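Local coordinates for protein glucuronan lyase A (Trichoderma reesei, PDB 2ZZJ) that probably cleaves beta-1,4-glucuronan chains internally as a polysaccharide lyase, using a beta-jelly roll fold that carries a bound calcium ion, at residues S121-G126 and N136-P141; N88-I93 and T110-Q115; V155-W160 and Y167-F172; Y62-E67 and D188-F193. All coordinates share one frame; numbering follows the deposited sequence.

Interaction 1. Residues S121-G126 and N136-P141; sequences SRYVNG and NIVTRP
S121, Y123 and N125 pair with R140, V138 and N136 through six backbone hydrogen bonds, and the two antiparallel strands run with their N-to-C directions 164° apart. The shortest of these bonds joins N136 N to N125 O at 2.6 Å. On the sheet face that carries the Y123 side chain, V138 lies alongside the tyrosine and sets its CB over one ring face, a CH-pi contact of 3.8 Å to the centroid; its CG1 comes within 3.5 Å of Y123 OH. A chi1 of 52° holds CG of Y123 between its own backbone N and carbonyl carbon, which turns the ring over V138. A beta-branched valine is wide enough to back the ring. Beyond it, the R140 guanidinium rests one face on V138 CG1, and both Y123 OH and R140 NE find the carboxylate of E180. On the other face, R122 bends at chi3 and passes its aliphatic CD 3.9 Å from I137 CG2 before NE reaches S109 O, while V124 CG2 packs beside I137 CG1. Strand 118-126 of this hairpin borders strand 106-115, S121 OG bonding to M111 O and R122 O to T110 OG1, and Y123 looks across to F168 of strand 166-172.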
# COMPACT_ATOMS: atom_id res chain seq x y z
N SER A 121 -4.17 -7.57 3.98
CA SER A 121 -4.55 -6.16 4.06
C SER A 121 -5.24 -5.91 5.37
O SER A 121 -5.35 -6.83 6.19
CB SER A 121 -5.40 -5.69 2.87
OG SER A 121 -5.50 -4.26 2.86
N ARG A 122 -5.67 -4.68 5.59
CA ARG A 122 -6.37 -4.32 6.82
C ARG A 122 -7.12 -3.04 6.59
O ARG A 122 -6.87 -2.36 5.61
CB ARG A 122 -5.36 -4.08 7.94
CG ARG A 122 -4.54 -2.85 7.74
CD ARG A 122 -3.47 -2.68 8.80
NE ARG A 122 -3.26 -1.27 9.06
CZ ARG A 122 -2.57 -0.79 10.09
NH1 ARG A 122 -2.43 0.52 10.24
NH2 ARG A 122 -2.01 -1.61 10.98
N TYR A 123 -8.05 -2.73 7.49
CA TYR A 123 -8.57 -1.38 7.59
C TYR A 123 -8.60 -1.04 9.07
O TYR A 123 -8.51 -1.94 9.93
CB TYR A 123 -9.95 -1.25 6.95
CG TYR A 123 -10.99 -2.26 7.42
CD1 TYR A 123 -11.84 -1.99 8.52
CD2 TYR A 123 -11.15 -3.46 6.78
CE1 TYR A 123 -12.81 -2.93 8.96
CE2 TYR A 123 -12.10 -4.41 7.20
CZ TYR A 123 -12.94 -4.13 8.30
OH TYR A 123 -13.88 -5.09 8.70
N VAL A 124 -8.72 0.25 9.35
CA VAL A 124 -8.72 0.80 10.70
C VAL A 124 -10.01 1.58 10.93
O VAL A 124 -10.45 2.33 10.05
CB VAL A 124 -7.48 1.70 10.91
CG1 VAL A 124 -7.44 2.30 12.29
CG2 VAL A 124 -6.21 0.87 10.71
N ASN A 125 -10.62 1.42 12.10
CA ASN A 125 -11.75 2.26 12.46
C ASN A 125 -11.69 2.60 13.95
O ASN A 125 -10.91 2.01 14.70
CB ASN A 125 -13.09 1.60 12.08
CG ASN A 125 -13.27 0.26 12.74
OD1 ASN A 125 -12.94 0.09 13.92
ND2 ASN A 125 -13.80 -0.71 12.00
N GLY A 126 -12.51 3.55 14.35
CA GLY A 126 -12.41 4.12 15.68
C GLY A 126 -12.14 5.60 15.55
O GLY A 126 -12.53 6.21 14.55
N ASN A 136 -9.51 0.46 16.28
CA ASN A 136 -9.53 -0.97 16.03
C ASN A 136 -8.88 -1.23 14.67
O ASN A 136 -9.15 -0.50 13.72
CB ASN A 136 -10.98 -1.49 16.08
CG ASN A 136 -11.08 -3.02 16.11
OD1 ASN A 136 -12.01 -3.60 15.55
ND2 ASN A 136 -10.12 -3.67 16.77
N ILE A 137 -8.03 -2.24 14.60
CA ILE A 137 -7.36 -2.65 13.36
C ILE A 137 -7.92 -4.02 12.97
O ILE A 137 -7.75 -5.00 13.70
CB ILE A 137 -5.83 -2.72 13.53
CG1 ILE A 137 -5.28 -1.35 13.98
CG2 ILE A 137 -5.15 -3.17 12.23
CD1 ILE A 137 -3.78 -1.34 14.39
N VAL A 138 -8.59 -4.08 11.82
CA VAL A 138 -9.11 -5.37 11.33
C VAL A 138 -8.17 -5.89 10.24
O VAL A 138 -8.11 -5.31 9.16
CB VAL A 138 -10.53 -5.23 10.76
CG1 VAL A 138 -11.00 -6.54 10.17
CG2 VAL A 138 -11.52 -4.72 11.85
N THR A 139 -7.45 -6.96 10.54
CA THR A 139 -6.52 -7.57 9.59
C THR A 139 -7.22 -8.66 8.82
O THR A 139 -7.96 -9.47 9.40
CB THR A 139 -5.28 -8.11 10.31
OG1 THR A 139 -4.58 -7.01 10.89
CG2 THR A 139 -4.33 -8.83 9.35
N ARG A 140 -7.02 -8.66 7.50
CA ARG A 140 -7.58 -9.67 6.63
C ARG A 140 -6.43 -10.43 5.97
O ARG A 140 -5.82 -9.91 5.02
CB ARG A 140 -8.51 -9.03 5.60
CG ARG A 140 -9.76 -8.36 6.23
CD ARG A 140 -10.60 -9.42 6.98
NE ARG A 140 -11.87 -8.90 7.50
CZ ARG A 140 -12.55 -9.45 8.51
NH1 ARG A 140 -12.09 -10.53 9.15
NH2 ARG A 140 -13.69 -8.89 8.88
N PRO A 141 -6.11 -11.64 6.49
CA PRO A 141 -4.92 -12.33 6.04
C PRO A 141 -5.20 -13.18 4.82
O PRO A 141 -6.37 -13.42 4.49
CB PRO A 141 -4.60 -13.23 7.23
CG PRO A 141 -5.97 -13.63 7.74
CD PRO A 141 -6.80 -12.39 7.57

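Interaction 2. Residues N88-I93 and T110-Q115; sequences NIAQFI and TMIWIQ
Two residues of one strand, I89 and A90, stand opposite the single I112 of the other, which makes a classic beta bulge in an otherwise regular antiparallel pair. Among the backbone bonds, I112 O accepts from I89 N at 2.8 Å and from A90 N at 3.3 Å, so one carbonyl serves two amides; I112 N returns a bond to A90 O, and F92 N meets T110 O almost straight, at 176°. The one side-chain hydrogen bond that bears on the bulge comes from N88, whose ND2 donates to A90 O at 2.9 Å from above the carbonyl plane, on the opposite face from I112 N. With CG anti to the backbone N (chi1 -160°), the amide leans across to 110-115, ND2 turned to A90 O and OD1 3.5 Å from both M111 CE and W113 CB. A leucine in place of N88 would probably leave A90 O without its second donor and the bulge less firmly fixed. The apolar contacts suit a buried sheet: I89 CG1 touches I112 CG2 at 3.9 Å, its CG2 meets I114 CG1, and the small A90 lets I112 lie close beside it. On the face of N88, the flexible M111 runs alongside Q91, whose NE2 bonds to E55. The hairpin lies between strands 192-197 and 118-126 in its sheet, and A90 and I112 face F72 of strand 66-76.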
# COMPACT_ATOMS: atom_id res chain seq x y z
N ASN A 88 5.80 -4.34 3.22
CA ASN A 88 4.59 -3.60 2.87
C ASN A 88 4.75 -3.13 1.43
O ASN A 88 5.85 -2.75 1.02
CB ASN A 88 4.41 -2.41 3.81
CG ASN A 88 2.98 -1.91 3.83
OD1 ASN A 88 2.10 -2.48 4.51
ND2 ASN A 88 2.72 -0.84 3.08
N ILE A 89 3.67 -3.20 0.66
CA ILE A 89 3.75 -2.81 -0.75
C ILE A 89 2.88 -1.58 -1.15
O ILE A 89 3.10 -1.01 -2.22
CB ILE A 89 3.49 -3.98 -1.74
CG1 ILE A 89 2.07 -4.57 -1.56
CG2 ILE A 89 4.58 -5.11 -1.57
CD1 ILE A 89 1.72 -5.63 -2.68
N ALA A 90 1.89 -1.22 -0.31
CA ALA A 90 1.05 -0.02 -0.54
C ALA A 90 0.41 0.40 0.77
O ALA A 90 0.20 -0.44 1.68
CB ALA A 90 -0.06 -0.31 -1.57
N GLN A 91 0.09 1.69 0.90
CA GLN A 91 -0.60 2.11 2.13
C GLN A 91 -1.29 3.42 1.95
O GLN A 91 -0.83 4.25 1.14
CB GLN A 91 0.38 2.22 3.29
CG GLN A 91 1.58 3.13 3.09
CD GLN A 91 2.32 3.43 4.41
OE1 GLN A 91 1.73 3.35 5.49
NE2 GLN A 91 3.60 3.76 4.33
N PHE A 92 -2.37 3.58 2.71
CA PHE A 92 -3.02 4.88 2.90
C PHE A 92 -2.58 5.43 4.22
O PHE A 92 -2.55 4.70 5.24
CB PHE A 92 -4.52 4.72 2.89
CG PHE A 92 -5.07 4.32 1.54
CD1 PHE A 92 -5.43 5.32 0.61
CD2 PHE A 92 -5.24 2.99 1.20
CE1 PHE A 92 -5.96 4.97 -0.63
CE2 PHE A 92 -5.76 2.64 -0.06
CZ PHE A 92 -6.11 3.65 -0.97
N ILE A 93 -2.24 6.72 4.22
CA ILE A 93 -1.67 7.33 5.41
C ILE A 93 -1.93 8.84 5.45
O ILE A 93 -1.73 9.56 4.44
CB ILE A 93 -0.15 6.97 5.55
CG1 ILE A 93 0.46 7.52 6.86
CG2 ILE A 93 0.65 7.40 4.29
CD1 ILE A 93 1.90 7.10 7.03
N THR A 110 -5.54 1.81 5.86
CA THR A 110 -5.47 0.57 5.11
C THR A 110 -4.03 0.39 4.60
O THR A 110 -3.40 1.36 4.14
CB THR A 110 -6.52 0.50 3.98
OG1 THR A 110 -7.80 0.10 4.54
CG2 THR A 110 -6.14 -0.49 2.90
N MET A 111 -3.53 -0.84 4.72
CA MET A 111 -2.18 -1.19 4.25
C MET A 111 -2.27 -2.49 3.50
O MET A 111 -3.16 -3.34 3.75
CB MET A 111 -1.17 -1.33 5.42
CG MET A 111 -0.98 -0.03 6.24
SD MET A 111 0.07 -0.33 7.72
CE MET A 111 1.66 -0.03 7.01
N ILE A 112 -1.35 -2.67 2.55
CA ILE A 112 -1.28 -3.90 1.80
C ILE A 112 0.13 -4.42 1.90
O ILE A 112 1.09 -3.69 1.66
CB ILE A 112 -1.68 -3.68 0.29
CG1 ILE A 112 -3.04 -2.95 0.21
CG2 ILE A 112 -1.62 -5.06 -0.47
CD1 ILE A 112 -3.61 -2.72 -1.18
N TRP A 113 0.29 -5.70 2.27
CA TRP A 113 1.63 -6.24 2.47
C TRP A 113 1.74 -7.71 2.12
O TRP A 113 0.73 -8.35 1.90
CB TRP A 113 2.15 -5.96 3.89
CG TRP A 113 1.47 -6.68 5.07
CD1 TRP A 113 1.97 -7.76 5.77
CD2 TRP A 113 0.27 -6.29 5.76
NE1 TRP A 113 1.13 -8.09 6.81
CE2 TRP A 113 0.08 -7.21 6.84
CE3 TRP A 113 -0.68 -5.26 5.58
CZ2 TRP A 113 -1.00 -7.12 7.72
CZ3 TRP A 113 -1.78 -5.19 6.45
CH2 TRP A 113 -1.92 -6.13 7.52
N ILE A 114 2.99 -8.16 2.01
CA ILE A 114 3.34 -9.60 1.85
C ILE A 114 3.80 -10.13 3.20
O ILE A 114 4.64 -9.52 3.85
CB ILE A 114 4.53 -9.79 0.83
CG1 ILE A 114 4.27 -9.07 -0.50
CG2 ILE A 114 4.75 -11.27 0.51
CD1 ILE A 114 3.04 -9.56 -1.24
N GLN A 115 3.25 -11.27 3.64
CA GLN A 115 3.71 -11.97 4.83
C GLN A 115 3.84 -13.43 4.40
O GLN A 115 2.89 -13.99 3.89
CB GLN A 115 2.66 -11.80 5.95
CG GLN A 115 3.15 -11.95 7.36
CD GLN A 115 2.12 -11.48 8.40
OE1 GLN A 115 1.73 -10.32 8.45
NE2 GLN A 115 1.72 -12.40 9.28

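Interaction 3. Residues V155-W160 and Y167-F172; sequences VLQIKW and YFKIWF
Q157 lies between Y167, K169 and W171 on one face of an antiparallel hairpin, where its backbone N and O both bond to K169. Its CB touches W171 CZ3 at 3.8 Å, and CG lies 3.9 Å from Y167 CE1. Extended torsions (chi1 175°, chi2 -174°) carry CD out beside K169 CD, with the two side chains running the same way. At the tip the amide divides its work: OE1 accepts from K169 NZ at 3.1 Å, NZ lying above the carbonyl plane, and also sits at the edge of the indole, 3.6 Å from W171 CH2. NE2 passes obliquely by Y167, the amide and ring planes 84° apart, probably to bond with E67 OE1, which Y167 OH probably shares. A glutamine suits this place because it can accept from a lysine and probably donate to a glutamate at once. Next along, K159 crosses Y167 at about a right angle and centres its CB over the ring, a CH-pi contact of 3.6 Å to the centroid. The other face is apolar, L156 CD2 against I170 CG1 and I158 CD1 against F168 CE1. Strand 152-160 is flanked by strand 66-76 and strand 166-172 by strand 175-183, while L156 and F168 pack on strand 106-115 of the facing sheet.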
# COMPACT_ATOMS: atom_id res chain seq x y z
N VAL A 155 -6.90 -4.65 -7.41
CA VAL A 155 -7.95 -3.63 -7.47
C VAL A 155 -8.65 -3.59 -6.11
O VAL A 155 -8.99 -4.67 -5.55
CB VAL A 155 -8.96 -3.85 -8.61
CG1 VAL A 155 -10.07 -2.76 -8.57
CG2 VAL A 155 -8.27 -3.87 -10.00
N LEU A 156 -8.82 -2.38 -5.58
CA LEU A 156 -9.57 -2.17 -4.35
C LEU A 156 -10.81 -1.36 -4.68
O LEU A 156 -10.76 -0.39 -5.44
CB LEU A 156 -8.75 -1.41 -3.30
CG LEU A 156 -7.27 -1.78 -3.11
CD1 LEU A 156 -6.60 -0.79 -2.14
CD2 LEU A 156 -7.18 -3.14 -2.58
N GLN A 157 -11.95 -1.77 -4.13
CA GLN A 157 -13.12 -0.88 -4.16
C GLN A 157 -13.48 -0.61 -2.72
O GLN A 157 -13.84 -1.54 -2.02
CB GLN A 157 -14.27 -1.54 -4.88
CG GLN A 157 -15.56 -0.71 -4.84
CD GLN A 157 -16.75 -1.42 -5.42
OE1 GLN A 157 -16.68 -2.60 -5.76
NE2 GLN A 157 -17.87 -0.71 -5.51
N ILE A 158 -13.36 0.63 -2.27
CA ILE A 158 -13.54 0.92 -0.87
C ILE A 158 -14.50 2.09 -0.71
O ILE A 158 -14.24 3.15 -1.28
CB ILE A 158 -12.20 1.20 -0.12
CG1 ILE A 158 -11.24 0.01 -0.26
CG2 ILE A 158 -12.46 1.43 1.40
CD1 ILE A 158 -9.85 0.24 0.28
N LYS A 159 -15.55 1.91 0.09
CA LYS A 159 -16.33 3.08 0.53
C LYS A 159 -15.81 3.46 1.91
O LYS A 159 -15.92 2.67 2.86
CB LYS A 159 -17.82 2.75 0.58
CG LYS A 159 -18.68 3.88 1.12
CD LYS A 159 -20.13 3.39 1.22
CE LYS A 159 -21.03 4.42 1.93
NZ LYS A 159 -21.04 5.74 1.23
N TRP A 160 -15.21 4.64 1.99
CA TRP A 160 -14.54 5.13 3.20
C TRP A 160 -15.61 5.73 4.12
O TRP A 160 -16.17 6.78 3.82
CB TRP A 160 -13.49 6.17 2.83
CG TRP A 160 -12.40 5.62 1.91
CD1 TRP A 160 -12.22 5.88 0.57
CD2 TRP A 160 -11.35 4.69 2.27
NE1 TRP A 160 -11.12 5.18 0.08
CE2 TRP A 160 -10.57 4.45 1.10
CE3 TRP A 160 -11.01 4.03 3.47
CZ2 TRP A 160 -9.45 3.60 1.11
CZ3 TRP A 160 -9.90 3.18 3.48
CH2 TRP A 160 -9.14 2.97 2.31
N TYR A 167 -17.61 -0.33 2.94
CA TYR A 167 -17.36 -1.67 2.46
C TYR A 167 -15.93 -1.73 1.93
O TYR A 167 -15.31 -0.69 1.70
CB TYR A 167 -18.38 -2.14 1.41
CG TYR A 167 -18.67 -1.20 0.26
CD1 TYR A 167 -17.78 -1.05 -0.81
CD2 TYR A 167 -19.89 -0.53 0.21
CE1 TYR A 167 -18.07 -0.21 -1.87
CE2 TYR A 167 -20.21 0.31 -0.85
CZ TYR A 167 -19.30 0.46 -1.89
OH TYR A 167 -19.62 1.31 -2.93
N PHE A 168 -15.44 -2.95 1.74
CA PHE A 168 -14.01 -3.18 1.55
C PHE A 168 -13.87 -4.42 0.68
O PHE A 168 -14.14 -5.54 1.10
CB PHE A 168 -13.36 -3.32 2.93
CG PHE A 168 -11.85 -3.50 2.93
CD1 PHE A 168 -11.00 -2.40 2.86
CD2 PHE A 168 -11.30 -4.76 3.09
CE1 PHE A 168 -9.60 -2.55 2.90
CE2 PHE A 168 -9.90 -4.92 3.14
CZ PHE A 168 -9.06 -3.81 3.02
N LYS A 169 -13.53 -4.19 -0.59
CA LYS A 169 -13.53 -5.23 -1.60
C LYS A 169 -12.18 -5.23 -2.30
O LYS A 169 -11.66 -4.16 -2.58
CB LYS A 169 -14.65 -4.97 -2.61
CG LYS A 169 -16.02 -4.87 -1.94
CD LYS A 169 -17.13 -4.36 -2.87
CE LYS A 169 -17.41 -5.33 -4.00
NZ LYS A 169 -18.59 -4.84 -4.84
N ILE A 170 -11.63 -6.42 -2.57
CA ILE A 170 -10.30 -6.56 -3.19
C ILE A 170 -10.34 -7.66 -4.26
O ILE A 170 -10.89 -8.75 -4.03
CB ILE A 170 -9.23 -6.94 -2.13
CG1 ILE A 170 -9.18 -5.91 -1.00
CG2 ILE A 170 -7.83 -7.14 -2.80
CD1 ILE A 170 -8.14 -6.19 0.12
N TRP A 171 -9.71 -7.38 -5.40
CA TRP A 171 -9.52 -8.31 -6.49
C TRP A 171 -8.02 -8.53 -6.64
O TRP A 171 -7.22 -7.57 -6.47
CB TRP A 171 -10.02 -7.74 -7.82
CG TRP A 171 -11.49 -7.75 -8.02
CD1 TRP A 171 -12.21 -8.63 -8.80
CD2 TRP A 171 -12.44 -6.85 -7.47
NE1 TRP A 171 -13.55 -8.32 -8.75
CE2 TRP A 171 -13.72 -7.22 -7.95
CE3 TRP A 171 -12.33 -5.73 -6.64
CZ2 TRP A 171 -14.89 -6.53 -7.61
CZ3 TRP A 171 -13.51 -5.02 -6.30
CH2 TRP A 171 -14.76 -5.44 -6.77
N PHE A 172 -7.63 -9.76 -6.96
CA PHE A 172 -6.21 -10.10 -7.20
C PHE A 172 -6.14 -10.89 -8.51
O PHE A 172 -6.85 -11.90 -8.67
CB PHE A 172 -5.66 -10.94 -6.05
CG PHE A 172 -4.18 -11.23 -6.16
CD1 PHE A 172 -3.23 -10.29 -5.74
CD2 PHE A 172 -3.73 -12.45 -6.68
CE1 PHE A 172 -1.85 -10.58 -5.86
CE2 PHE A 172 -2.38 -12.74 -6.79
CZ PHE A 172 -1.44 -11.81 -6.38

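Interaction 4. Residues Y62-E67 and D188-F193; sequences YQRGEE and DDDSVF
Y62 and F193 lie side by side above a pair of backbone hydrogen bonds, their rings nearly parallel (9°) but slid apart. Y62 takes chi1 74°, CG wedged between N and C, and this turns the ring flat against F193, whose CB rests over its rim in a CH-pi contact; Y62 OH hangs 3.3 Å above the centre of the F193 ring. That hydroxyl still bonds to T186 and S109. R64 reaches out by a different route: its chain bends at chi2 and chi3 (-139°), bringing CD to 3.0 Å from D189 O and laying one guanidinium face over the D188-D189 peptide. D190 OD1 lies in the guanidinium plane, in a salt bridge 2.8 Å from R64 NH1, and is met from above its own carboxylate plane; NH2 bonds to S162 OG. A methionine in place of R64 would probably leave D190 without this counter-charge and the loop less firmly tied to the strand end. D189 OD1 closes an Asx turn by accepting S191 N, and takes S191 OG from the same face. A water accepting from R64 N sits between it and D189 O and S191 O, joining the segments. The chemistry thus changes from buried aromatic packing to a charged outer end, where R64 probably offsets the charge of D190, while D189 has its own salt bridges to R96 and R129.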
# COMPACT_ATOMS: atom_id res chain seq x y z
N TYR A 62 -7.74 9.49 -0.18
CA TYR A 62 -9.17 9.53 0.08
C TYR A 62 -9.47 10.50 1.21
O TYR A 62 -8.55 10.96 1.89
CB TYR A 62 -9.72 8.15 0.42
CG TYR A 62 -9.38 7.60 1.79
CD1 TYR A 62 -8.33 6.69 1.96
CD2 TYR A 62 -10.15 7.92 2.90
CE1 TYR A 62 -8.03 6.16 3.23
CE2 TYR A 62 -9.85 7.39 4.18
CZ TYR A 62 -8.79 6.52 4.34
OH TYR A 62 -8.48 5.99 5.60
N GLN A 63 -10.77 10.79 1.35
CA GLN A 63 -11.35 11.46 2.51
C GLN A 63 -12.61 10.70 2.85
O GLN A 63 -13.31 10.24 1.96
CB GLN A 63 -11.69 12.89 2.12
CG GLN A 63 -12.12 13.77 3.25
CD GLN A 63 -12.23 15.22 2.81
OE1 GLN A 63 -11.97 15.57 1.65
NE2 GLN A 63 -12.60 16.07 3.75
N ARG A 64 -12.89 10.51 4.14
CA ARG A 64 -14.10 9.82 4.58
C ARG A 64 -15.36 10.40 3.91
O ARG A 64 -15.42 11.59 3.64
CB ARG A 64 -14.16 9.93 6.09
CG ARG A 64 -15.47 9.77 6.72
CD ARG A 64 -15.57 10.91 7.70
NE ARG A 64 -16.16 10.51 8.96
CZ ARG A 64 -16.37 11.34 9.98
NH1 ARG A 64 -16.03 12.62 9.90
NH2 ARG A 64 -16.92 10.86 11.07
N GLY A 65 -16.31 9.54 3.59
CA GLY A 65 -17.54 9.96 2.92
C GLY A 65 -17.56 9.84 1.41
O GLY A 65 -18.43 10.41 0.74
N GLU A 66 -16.60 9.09 0.86
CA GLU A 66 -16.59 8.80 -0.58
C GLU A 66 -16.26 7.34 -0.85
O GLU A 66 -15.66 6.67 -0.00
CB GLU A 66 -15.60 9.69 -1.29
CG GLU A 66 -14.18 9.49 -0.84
CD GLU A 66 -13.24 10.47 -1.47
OE1 GLU A 66 -13.71 11.39 -2.18
OE2 GLU A 66 -12.02 10.34 -1.28
N GLU A 67 -16.68 6.86 -2.02
CA GLU A 67 -16.27 5.56 -2.52
C GLU A 67 -15.21 5.86 -3.55
O GLU A 67 -15.34 6.86 -4.30
CB GLU A 67 -17.44 4.82 -3.19
CG GLU A 67 -17.01 3.43 -3.75
CD GLU A 67 -17.91 2.88 -4.89
OE1 GLU A 67 -18.11 1.65 -4.94
OE2 GLU A 67 -18.42 3.66 -5.72
N ASP A 188 -13.17 8.22 12.42
CA ASP A 188 -14.26 9.19 12.34
C ASP A 188 -13.82 10.66 12.28
O ASP A 188 -14.29 11.48 13.07
CB ASP A 188 -15.32 8.93 13.44
CG ASP A 188 -14.77 9.12 14.86
OD1 ASP A 188 -13.54 9.24 15.03
OD2 ASP A 188 -15.59 9.15 15.82
N ASP A 189 -12.95 11.00 11.33
CA ASP A 189 -12.65 12.40 10.98
C ASP A 189 -12.54 12.66 9.45
O ASP A 189 -12.82 11.76 8.65
CB ASP A 189 -11.41 12.93 11.72
CG ASP A 189 -10.11 12.32 11.21
OD1 ASP A 189 -10.05 11.87 10.02
OD2 ASP A 189 -9.12 12.34 11.99
N ASP A 190 -12.13 13.86 9.06
CA ASP A 190 -12.10 14.27 7.64
C ASP A 190 -10.67 14.55 7.12
O ASP A 190 -10.47 15.34 6.20
CB ASP A 190 -13.01 15.49 7.40
CG ASP A 190 -14.43 15.29 7.92
OD1 ASP A 190 -15.01 14.20 7.77
OD2 ASP A 190 -14.97 16.26 8.48
N SER A 191 -9.68 13.90 7.72
CA SER A 191 -8.30 13.99 7.23
C SER A 191 -8.28 13.49 5.77
O SER A 191 -9.07 12.64 5.41
CB SER A 191 -7.36 13.10 8.07
OG SER A 191 -7.70 13.06 9.46
N VAL A 192 -7.38 14.03 4.96
CA VAL A 192 -7.14 13.51 3.61
C VAL A 192 -5.93 12.57 3.71
O VAL A 192 -4.86 12.98 4.11
CB VAL A 192 -6.92 14.63 2.58
CG1 VAL A 192 -6.57 14.04 1.21
CG2 VAL A 192 -8.17 15.51 2.48
N PHE A 193 -6.16 11.30 3.38
CA PHE A 193 -5.11 10.26 3.44
C PHE A 193 -4.42 10.18 2.09
O PHE A 193 -5.10 10.17 1.05
CB PHE A 193 -5.77 8.93 3.70
CG PHE A 193 -6.13 8.69 5.15
CD1 PHE A 193 -5.30 7.90 5.95
CD2 PHE A 193 -7.31 9.24 5.71
CE1 PHE A 193 -5.64 7.65 7.29
CE2 PHE A 193 -7.67 8.98 7.05
CZ PHE A 193 -6.84 8.20 7.84
O HOH W 1 -11.28 11.18 6.53

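Interactions 1 and 2 share one sheet: their centres are about 11 Å apart, and strands 106-115 and 118-126 are neighbours. Interaction 3 belongs to the opposing sheet, and F168, L156 and W160 pack against T110, I112 and F92 across the interior, as in a jelly-roll sandwich. Interaction 4 bridges the two layers at one end, where Y62 stacks on W160 of interaction 3 and its CD1 lies 3.5 Å from F92 CD1 of interaction 2. A separate tie, G126 O to D188 N, probably a hydrogen bond, joins interactions 1 and 4. Interactions 1, 2 and 4 lie away from the calcium site of D7, K33, S36 and D222; in interaction 3, the V155 side chain is about 10 Å from that of K33.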